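Local coordinates for P43 (Trichuris muris, PDB 6QIX), which is the major secreted protein of a parasitic whipworm, tethers to matrix and inhibits the function of the cytokine interleukin-13, at residues 185-190 / 254-259. Sequence-based numbering, arbitrary orientation.
Sequences AHDCPA and DKKDGC
K256 lays its side chain across P189 and on to the carbonyl oxygens of H186 and D187. Its CB lies against the P189 ring, 3.8 Å from P189 CD. With CG anti to the backbone N (chi1 -165°) and the chain extended from there on, K256 CD passes D187 O at 3.5 Å and K256 CE lies 3.4 Å from H186 O. NZ then donates a hydrogen bond to D187 O at 2.7 Å, coming in 39° above the carbonyl plane, and a weak one to H186 O; a long salt bridge to D187 OD2 adds a third contact. The C188–C259 disulfide (SG to SG 2.1 Å, chi3 -87°) ties the loop following strand 180-181 to the loop between strands 246-252 and 262-268. K256 to C259 in that loop form a type II beta turn, closed by C259 N on K256 O, with G258 at the third position. G258 O sits over one face of the H186 ring, offset toward the rim, while H186 NE2 is hydrogen-bonded to E172. One water bridges H186 O and D257 O. Farther along, P189 CG rests 3.4 Å from D254 O, and a second water links A190 O to D254 N.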
loop_
_atom_site.group_PDB
_atom_site.type_symbol
_atom_site.label_atom_id
_atom_site.label_comp_id
_atom_site.label_asym_id
_atom_site.label_seq_id
_atom_site.Cartn_x
_atom_site.Cartn_y
_atom_site.Cartn_z
ATOM N N ALA A 185 15.142 -18.748 10.319
ATOM C CA ALA A 185 13.876 -18.593 9.602
ATOM C C ALA A 185 12.706 -18.522 10.577
ATOM O O ALA A 185 12.620 -19.314 11.523
ATOM C CB ALA A 185 13.677 -19.765 8.636
ATOM N N HIS A 186 11.767 -17.583 10.317
ATOM C CA HIS A 186 10.623 -17.427 11.227
ATOM C C HIS A 186 9.623 -18.571 11.121
ATOM O O HIS A 186 8.895 -18.818 12.087
ATOM C CB HIS A 186 9.883 -16.110 10.996
ATOM C CG HIS A 186 10.749 -14.902 11.140
ATOM N ND1 HIS A 186 11.490 -14.649 12.273
ATOM C CD2 HIS A 186 11.002 -13.888 10.284
ATOM C CE1 HIS A 186 12.188 -13.537 12.096
ATOM N NE2 HIS A 186 11.903 -13.053 10.899
ATOM N N ASP A 187 9.601 -19.299 10.001
ATOM C CA ASP A 187 8.743 -20.488 9.833
ATOM C C ASP A 187 7.306 -20.230 10.310
ATOM O O ASP A 187 6.758 -20.902 11.194
ATOM C CB ASP A 187 9.372 -21.674 10.554
ATOM C CG ASP A 187 8.612 -22.935 10.356
ATOM O OD1 ASP A 187 8.084 -23.136 9.242
ATOM O OD2 ASP A 187 8.546 -23.713 11.330
ATOM N N CYS A 188 6.692 -19.244 9.670
ATOM C CA CYS A 188 5.382 -18.790 10.072
ATOM C C CYS A 188 4.336 -19.859 9.793
ATOM O O CYS A 188 4.473 -20.638 8.849
ATOM C CB CYS A 188 4.981 -17.526 9.324
ATOM S SG CYS A 188 6.077 -16.143 9.706
ATOM N N PRO A 189 3.289 -19.909 10.604
ATOM C CA PRO A 189 2.211 -20.868 10.368
ATOM C C PRO A 189 1.484 -20.590 9.061
ATOM O O PRO A 189 1.440 -19.471 8.565
ATOM C CB PRO A 189 1.291 -20.660 11.575
ATOM C CG PRO A 189 2.029 -19.929 12.552
ATOM C CD PRO A 189 3.072 -19.127 11.830
ATOM N N ALA A 190 0.849 -21.632 8.528
ATOM C CA ALA A 190 0.177 -21.497 7.246
ATOM C C ALA A 190 -1.127 -20.708 7.355
ATOM O O ALA A 190 -1.914 -20.886 8.297
ATOM C CB ALA A 190 -0.129 -22.884 6.673
ATOM N N ASP A 254 -2.065 -18.453 12.456
ATOM C CA ASP A 254 -1.871 -18.426 13.895
ATOM C C ASP A 254 -0.733 -17.487 14.293
ATOM O O ASP A 254 0.205 -17.246 13.532
ATOM C CB ASP A 254 -1.537 -19.835 14.414
ATOM C CG ASP A 254 -2.759 -20.667 14.692
ATOM O OD1 ASP A 254 -3.895 -20.134 14.526
ATOM O OD2 ASP A 254 -2.563 -21.857 15.096
ATOM N N LYS A 255 -0.788 -16.997 15.526
ATOM C CA LYS A 255 0.265 -16.112 15.997
ATOM C C LYS A 255 1.548 -16.904 16.165
ATOM O O LYS A 255 1.537 -18.119 16.410
ATOM C CB LYS A 255 -0.125 -15.441 17.316
ATOM C CG LYS A 255 -1.127 -14.276 17.124
ATOM C CD LYS A 255 -1.439 -13.539 18.428
ATOM C CE LYS A 255 -2.940 -13.556 18.724
ATOM N NZ LYS A 255 -3.516 -14.949 18.745
ATOM N N LYS A 256 2.661 -16.195 16.022
ATOM C CA LYS A 256 3.988 -16.753 16.186
ATOM C C LYS A 256 4.952 -15.577 16.173
ATOM O O LYS A 256 4.793 -14.668 15.359
ATOM C CB LYS A 256 4.350 -17.759 15.086
ATOM C CG LYS A 256 5.593 -18.606 15.470
ATOM C CD LYS A 256 5.954 -19.585 14.372
ATOM C CE LYS A 256 7.275 -20.287 14.683
ATOM N NZ LYS A 256 7.498 -21.414 13.742
ATOM N N ASP A 257 5.943 -15.586 17.064
ATOM C CA ASP A 257 6.839 -14.443 17.089
ATOM C C ASP A 257 7.477 -14.250 15.717
ATOM O O ASP A 257 7.889 -15.215 15.060
ATOM C CB ASP A 257 7.920 -14.618 18.150
ATOM C CG ASP A 257 8.790 -13.371 18.303
ATOM O OD1 ASP A 257 8.216 -12.265 18.450
ATOM O OD2 ASP A 257 10.039 -13.497 18.262
ATOM N N GLY A 258 7.549 -12.987 15.280
ATOM C CA GLY A 258 8.118 -12.641 14.002
ATOM C C GLY A 258 7.131 -12.713 12.863
ATOM O O GLY A 258 7.495 -12.398 11.721
ATOM N N CYS A 259 5.881 -13.075 13.145
ATOM C CA CYS A 259 4.902 -13.354 12.098
ATOM C C CYS A 259 3.609 -12.624 12.413
ATOM O O CYS A 259 2.908 -12.998 13.363
ATOM C CB CYS A 259 4.611 -14.859 11.996
ATOM S SG CYS A 259 6.053 -15.944 11.750
HETATM O O HOH W 1 9.172 -17.527 14.531
HETATM O O HOH W 2 -2.318 -21.098 10.849
#